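Local coordinates for peroxinectin A (Dictyostelium discoideum, PDB 6ERC), which uses hydrogen peroxide to oxidise phenolic donors and, as a secreted haem peroxidase, also iodide and thiocyanate, at residues Lys18-Ala30 and Asn287-Thr299. Numbering follows the deposited sequence.
Sequences KQGSIFTPFIRLA and NVNAQVSNEFTTT. With HEM (protoporphyrin IX containing Fe), chain F.
Ile27 and Ser293 form a single beta bridge that, in this animal haem peroxidase, joins residues 18-30, which carry the edge strand 24-25, to the start of helix 294-300 beside the haem. Ile27 N donates to Val292 O at 2.9 Å, in the carbonyl plane and nearly straight (171°), and Ile27 O accepts from Asn294 N, at the first turn of the helix. Ser293 is the N-cap: its OG accepts from Phe296 N.

The next residue after Asn294, Glu295, holds the backbone of Leu29 and Ala30 with its carboxylate. Leu29 N approaches OE1 from the syn side but tilted out of the carboxylate plane, at 3.2 Å, while Ala30 N reaches OE2 from above that plane at 3.0 Å. The bend at chi2 (79°) folds the carboxylate back toward these amides, and a water links OE2 with Arg28 NH1 and Ala30 O. Arg28 lies alongside Asn294, its guanidinium stacked on the amide with planes 19° apart and ND2 over one face at the rim. Outside the two segments, Arg28 NE forms a salt bridge with Glu141 and NH2 bonds to His390 O, while Asn294 ND2 bonds to Glu141 and Gln142 and OD1 to His390 ND1.

Toward the other end, Gln291 has CG anti to its backbone N but turns at chi2, bringing its amide to Thr24, where OE1 lies 2.8 Å from OG1. Its CB and CG lie against Ile27 CG1, whose CD1 reaches Asn289 ND2. Asn289 OD1 closes an Asx turn on Gln291 N, and the Asn289 amide stacks on that of Gln19.

Phe26 presents its ring edge to Val292 O, in plane, and its CE1 touches Thr297 CG2 at 3.7 Å. The two side chains cross at about a right angle, and Thr297 OG1 donates to haem propionate O2D at 2.8 Å.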
loop_
_atom_site.group_PDB
_atom_site.type_symbol
_atom_site.label_atom_id
_atom_site.label_comp_id
_atom_site.label_asym_id
_atom_site.label_seq_id
_atom_site.Cartn_x
_atom_site.Cartn_y
_atom_site.Cartn_z
ATOM N N LYS A 18 1.591 0.361 23.683
ATOM C CA LYS A 18 1.557 -0.504 22.512
ATOM C C LYS A 18 0.574 -0.030 21.450
ATOM O O LYS A 18 0.529 -0.621 20.368
ATOM C CB LYS A 18 1.215 -1.936 22.932
ATOM C CG LYS A 18 2.294 -2.619 23.759
ATOM C CD LYS A 18 1.894 -4.049 24.111
ATOM C CE LYS A 18 3.001 -4.784 24.856
ATOM N NZ LYS A 18 2.593 -6.172 25.245
ATOM N N GLN A 19 -0.197 1.022 21.718
ATOM C CA GLN A 19 -1.206 1.479 20.771
ATOM C C GLN A 19 -0.559 1.887 19.455
ATOM O O GLN A 19 0.273 2.799 19.416
ATOM C CB GLN A 19 -1.987 2.646 21.371
ATOM C CG GLN A 19 -3.124 3.153 20.503
ATOM C CD GLN A 19 -4.064 4.062 21.267
ATOM O OE1 GLN A 19 -4.929 3.592 22.007
ATOM N NE2 GLN A 19 -3.893 5.369 21.104
ATOM N N GLY A 20 -0.943 1.210 18.375
ATOM C CA GLY A 20 -0.385 1.474 17.067
ATOM C C GLY A 20 0.924 0.776 16.775
ATOM O O GLY A 20 1.447 0.919 15.660
ATOM N N SER A 21 1.470 0.022 17.725
ATOM C CA SER A 21 2.767 -0.602 17.532
ATOM C C SER A 21 2.638 -1.859 16.672
ATOM O O SER A 21 1.545 -2.369 16.416
ATOM C CB SER A 21 3.409 -0.935 18.879
ATOM O OG SER A 21 2.640 -1.879 19.599
ATOM N N ILE A 22 3.791 -2.358 16.226
ATOM C CA ILE A 22 3.828 -3.485 15.307
ATOM C C ILE A 22 3.309 -4.745 15.995
ATOM O O ILE A 22 3.417 -4.907 17.217
ATOM C CB ILE A 22 5.260 -3.683 14.777
ATOM C CG1 ILE A 22 5.288 -4.738 13.673
ATOM C CG2 ILE A 22 6.207 -4.071 15.908
ATOM C CD1 ILE A 22 6.546 -4.710 12.832
ATOM N N PHE A 23 2.729 -5.644 15.195
ATOM C CA PHE A 23 2.243 -6.942 15.672
ATOM C C PHE A 23 1.078 -6.787 16.646
ATOM O O PHE A 23 0.994 -7.492 17.654
ATOM C CB PHE A 23 3.380 -7.753 16.310
ATOM C CG PHE A 23 4.560 -7.961 15.406
ATOM C CD1 PHE A 23 4.391 -8.450 14.121
ATOM C CD2 PHE A 23 5.841 -7.658 15.841
ATOM C CE1 PHE A 23 5.480 -8.639 13.289
ATOM C CE2 PHE A 23 6.931 -7.844 15.011
ATOM C CZ PHE A 23 6.751 -8.334 13.736
ATOM N N THR A 24 0.165 -5.867 16.342
ATOM C CA THR A 24 -1.020 -5.676 17.171
ATOM C C THR A 24 -2.290 -5.852 16.341
ATOM O O THR A 24 -2.291 -5.571 15.135
ATOM C CB THR A 24 -1.037 -4.285 17.819
ATOM O OG1 THR A 24 -1.002 -3.277 16.803
ATOM C CG2 THR A 24 0.150 -4.111 18.756
ATOM N N PRO A 25 -3.379 -6.332 16.949
ATOM C CA PRO A 25 -4.607 -6.573 16.177
ATOM C C PRO A 25 -5.067 -5.321 15.447
ATOM O O PRO A 25 -4.865 -4.189 15.900
ATOM C CB PRO A 25 -5.636 -7.001 17.236
ATOM C CG PRO A 25 -4.867 -7.311 18.494
ATOM C CD PRO A 25 -3.428 -6.916 18.303
ATOM N N PHE A 26 -5.669 -5.543 14.280
ATOM C CA PHE A 26 -6.295 -4.456 13.539
ATOM C C PHE A 26 -7.523 -3.936 14.281
ATOM O O PHE A 26 -8.048 -4.570 15.204
ATOM C CB PHE A 26 -6.709 -4.908 12.132
ATOM C CG PHE A 26 -5.569 -5.018 11.163
ATOM C CD1 PHE A 26 -5.027 -3.887 10.574
ATOM C CD2 PHE A 26 -5.061 -6.259 10.806
ATOM C CE1 PHE A 26 -3.990 -3.991 9.666
ATOM C CE2 PHE A 26 -4.023 -6.366 9.899
ATOM C CZ PHE A 26 -3.488 -5.230 9.328
ATOM N N ILE A 27 -7.981 -2.771 13.854
ATOM C CA ILE A 27 -9.227 -2.195 14.339
ATOM C C ILE A 27 -10.352 -2.601 13.391
ATOM O O ILE A 27 -10.122 -2.953 12.232
ATOM C CB ILE A 27 -9.118 -0.652 14.465
ATOM C CG1 ILE A 27 -8.063 -0.269 15.507
ATOM C CG2 ILE A 27 -10.450 -0.011 14.831
ATOM C CD1 ILE A 27 -8.375 -0.739 16.923
ATOM N N ARG A 28 -11.584 -2.569 13.894
ATOM C CA ARG A 28 -12.770 -2.843 13.095
ATOM C C ARG A 28 -13.688 -1.630 13.124
ATOM O O ARG A 28 -14.019 -1.123 14.200
ATOM C CB ARG A 28 -13.521 -4.074 13.614
ATOM C CG ARG A 28 -12.764 -5.384 13.483
ATOM C CD ARG A 28 -12.934 -6.014 12.109
ATOM N NE ARG A 28 -12.246 -7.300 12.034
ATOM C CZ ARG A 28 -12.231 -8.089 10.965
ATOM N NH1 ARG A 28 -12.873 -7.738 9.859
ATOM N NH2 ARG A 28 -11.568 -9.235 11.004
ATOM N N LEU A 29 -14.091 -1.167 11.942
ATOM C CA LEU A 29 -15.180 -0.200 11.860
ATOM C C LEU A 29 -16.535 -0.885 11.922
ATOM O O LEU A 29 -17.509 -0.284 12.388
ATOM C CB LEU A 29 -15.078 0.610 10.567
ATOM C CG LEU A 29 -13.741 1.294 10.281
ATOM C CD1 LEU A 29 -13.832 2.071 8.977
ATOM C CD2 LEU A 29 -13.336 2.205 11.429
ATOM N N ALA A 30 -16.610 -2.135 11.466
ATOM C CA ALA A 30 -17.849 -2.894 11.424
ATOM C C ALA A 30 -17.589 -4.305 11.932
ATOM O O ALA A 30 -16.506 -4.860 11.734
ATOM C CB ALA A 30 -18.418 -2.945 10.002
ATOM N N ASN A 287 -6.546 10.521 22.970
ATOM C CA ASN A 287 -7.605 9.525 23.032
ATOM C C ASN A 287 -7.894 8.874 21.685
ATOM O O ASN A 287 -8.708 7.945 21.629
ATOM C CB ASN A 287 -8.887 10.161 23.569
ATOM C CG ASN A 287 -8.704 10.761 24.944
ATOM O OD1 ASN A 287 -7.970 10.223 25.775
ATOM N ND2 ASN A 287 -9.364 11.887 25.193
ATOM N N VAL A 288 -7.267 9.335 20.610
ATOM C CA VAL A 288 -7.481 8.779 19.280
ATOM C C VAL A 288 -6.504 7.635 19.058
ATOM O O VAL A 288 -5.310 7.746 19.363
ATOM C CB VAL A 288 -7.323 9.868 18.203
ATOM C CG1 VAL A 288 -7.248 9.259 16.807
ATOM C CG2 VAL A 288 -8.479 10.848 18.286
ATOM N N ASN A 289 -7.012 6.529 18.518
ATOM C CA ASN A 289 -6.199 5.362 18.206
ATOM C C ASN A 289 -5.826 5.401 16.730
ATOM O O ASN A 289 -6.706 5.391 15.862
ATOM C CB ASN A 289 -6.948 4.072 18.542
ATOM C CG ASN A 289 -6.094 2.833 18.351
ATOM O OD1 ASN A 289 -4.911 2.922 18.034
ATOM N ND2 ASN A 289 -6.692 1.668 18.556
ATOM N N ALA A 290 -4.525 5.455 16.450
ATOM C CA ALA A 290 -4.029 5.509 15.082
ATOM C C ALA A 290 -3.954 4.141 14.416
ATOM O O ALA A 290 -3.645 4.072 13.222
ATOM C CB ALA A 290 -2.642 6.156 15.058
ATOM N N GLN A 291 -4.222 3.061 15.153
ATOM C CA GLN A 291 -4.138 1.717 14.597
ATOM C C GLN A 291 -4.968 1.612 13.323
ATOM O O GLN A 291 -6.046 2.202 13.215
ATOM C CB GLN A 291 -4.620 0.696 15.630
ATOM C CG GLN A 291 -4.461 -0.760 15.212
ATOM C CD GLN A 291 -3.033 -1.250 15.320
ATOM O OE1 GLN A 291 -2.283 -0.827 16.201
ATOM N NE2 GLN A 291 -2.648 -2.151 14.425
ATOM N N VAL A 292 -4.454 0.855 12.352
ATOM C CA VAL A 292 -5.143 0.705 11.076
ATOM C C VAL A 292 -6.400 -0.137 11.264
ATOM O O VAL A 292 -6.426 -1.085 12.061
ATOM C CB VAL A 292 -4.207 0.077 10.029
ATOM C CG1 VAL A 292 -4.958 -0.201 8.723
ATOM C CG2 VAL A 292 -3.009 0.980 9.775
ATOM N N SER A 293 -7.450 0.205 10.526
ATOM C CA SER A 293 -8.684 -0.563 10.556
ATOM C C SER A 293 -8.613 -1.709 9.558
ATOM O O SER A 293 -7.988 -1.606 8.499
ATOM C CB SER A 293 -9.889 0.320 10.234
ATOM O OG SER A 293 -9.878 0.705 8.871
ATOM N N ASN A 294 -9.274 -2.813 9.909
ATOM C CA ASN A 294 -9.258 -3.989 9.050
ATOM C C ASN A 294 -9.883 -3.696 7.695
ATOM O O ASN A 294 -9.429 -4.225 6.674
ATOM C CB ASN A 294 -9.989 -5.141 9.737
ATOM C CG ASN A 294 -9.473 -6.492 9.307
ATOM O OD1 ASN A 294 -9.395 -6.790 8.114
ATOM N ND2 ASN A 294 -9.101 -7.317 10.279
ATOM N N GLU A 295 -10.911 -2.849 7.662
ATOM C CA GLU A 295 -11.573 -2.539 6.401
ATOM C C GLU A 295 -10.720 -1.627 5.531
ATOM O O GLU A 295 -10.795 -1.704 4.301
ATOM C CB GLU A 295 -12.934 -1.891 6.662
ATOM C CG GLU A 295 -13.907 -2.755 7.458
ATOM C CD GLU A 295 -13.625 -2.735 8.953
ATOM O OE1 GLU A 295 -12.565 -2.211 9.355
ATOM O OE2 GLU A 295 -14.468 -3.242 9.724
ATOM N N PHE A 296 -9.910 -0.764 6.148
ATOM C CA PHE A 296 -9.068 0.155 5.386
ATOM C C PHE A 296 -8.067 -0.609 4.532
ATOM O O PHE A 296 -8.034 -0.463 3.305
ATOM C CB PHE A 296 -8.348 1.111 6.341
ATOM C CG PHE A 296 -7.334 2.003 5.668
ATOM C CD1 PHE A 296 -7.722 3.189 5.064
ATOM C CD2 PHE A 296 -5.990 1.662 5.655
ATOM C CE1 PHE A 296 -6.790 4.012 4.448
ATOM C CE2 PHE A 296 -5.053 2.486 5.041
ATOM C CZ PHE A 296 -5.455 3.659 4.439
ATOM N N THR A 297 -7.239 -1.437 5.167
ATOM C CA THR A 297 -6.186 -2.125 4.434
ATOM C C THR A 297 -6.724 -3.293 3.617
ATOM O O THR A 297 -6.214 -3.565 2.524
ATOM C CB THR A 297 -5.103 -2.607 5.405
ATOM O OG1 THR A 297 -3.987 -3.114 4.666
ATOM C CG2 THR A 297 -5.622 -3.695 6.332
ATOM N N THR A 298 -7.750 -3.984 4.113
ATOM C CA THR A 298 -8.258 -5.160 3.415
ATOM C C THR A 298 -9.160 -4.784 2.245
ATOM O O THR A 298 -9.132 -5.447 1.203
ATOM C CB THR A 298 -9.019 -6.061 4.389
ATOM O OG1 THR A 298 -8.221 -6.295 5.557
ATOM C CG2 THR A 298 -9.355 -7.392 3.734
ATOM N N THR A 299 -9.962 -3.726 2.390
ATOM C CA THR A 299 -11.018 -3.424 1.426
ATOM C C THR A 299 -10.810 -2.075 0.750
ATOM O O THR A 299 -10.547 -2.036 -0.454
ATOM C CB THR A 299 -12.378 -3.483 2.125
ATOM O OG1 THR A 299 -12.452 -4.663 2.937
ATOM C CG2 THR A 299 -13.507 -3.503 1.100
HETATM C CHA HEM F . -1.625 -5.673 -0.816
HETATM C CHB HEM F . 0.729 -6.161 -5.011
HETATM C CHC HEM F . -0.218 -1.506 -6.060
HETATM C CHD HEM F . -2.777 -1.106 -1.968
HETATM C C1A HEM F . -0.962 -6.219 -1.887
HETATM C C2A HEM F . -0.638 -7.614 -2.056
HETATM C C3A HEM F . 0.011 -7.759 -3.215
HETATM C C4A HEM F . 0.122 -6.449 -3.816
HETATM C CMA HEM F . 0.560 -9.071 -3.819
HETATM C CAA HEM F . -1.011 -8.718 -1.053
HETATM C CBA HEM F . -2.050 -9.598 -1.734
HETATM C CGA HEM F . -2.870 -10.320 -0.696
HETATM O O1A HEM F . -3.583 -9.646 0.092
HETATM O O2A HEM F . -2.821 -11.575 -0.664
HETATM C C1B HEM F . 0.690 -4.940 -5.638
HETATM C C2B HEM F . 1.329 -4.636 -6.895
HETATM C C3B HEM F . 1.077 -3.350 -7.190
HETATM C C4B HEM F . 0.262 -2.801 -6.123
HETATM C CMB HEM F . 2.148 -5.678 -7.682
HETATM C CAB HEM F . 1.513 -2.515 -8.416
HETATM C CBB HEM F . 2.192 -3.028 -9.447
HETATM C C1C HEM F . -1.001 -0.985 -5.053
HETATM C C2C HEM F . -1.527 0.367 -4.981
HETATM C C3C HEM F . -2.238 0.475 -3.838
HETATM C C4C HEM F . -2.174 -0.806 -3.170
HETATM C CMC HEM F . -1.256 1.406 -6.089
HETATM C CAC HEM F . -3.033 1.645 -3.200
HETATM C CBC HEM F . -3.157 2.875 -3.704
HETATM C C1D HEM F . -2.651 -2.290 -1.283
HETATM C C2D HEM F . -3.149 -2.556 0.047
HETATM C C3D HEM F . -2.836 -3.819 0.351
HETATM C C4D HEM F . -2.116 -4.390 -0.760
HETATM C CMD HEM F . -3.928 -1.546 0.914
HETATM C CAD HEM F . -3.128 -4.573 1.660
HETATM C CBD HEM F . -2.058 -4.107 2.643
HETATM C CGD HEM F . -1.664 -5.217 3.588
HETATM O O1D HEM F . -0.786 -6.035 3.211
HETATM O O2D HEM F . -2.209 -5.290 4.718
HETATM N NA HEM F . -0.482 -5.534 -2.981
HETATM N NB HEM F . 0.048 -3.801 -5.193
HETATM N NC HEM F . -1.416 -1.669 -3.930
HETATM N ND HEM F . -2.025 -3.430 -1.743
HETATM FE FE HEM F . -0.956 -3.595 -3.420
HETATM O O HOH W 1 -2.687 6.218 18.656
HETATM O O HOH W 2 0.518 -2.011 13.898
HETATM O O HOH W 3 -15.220 -5.878 9.683
#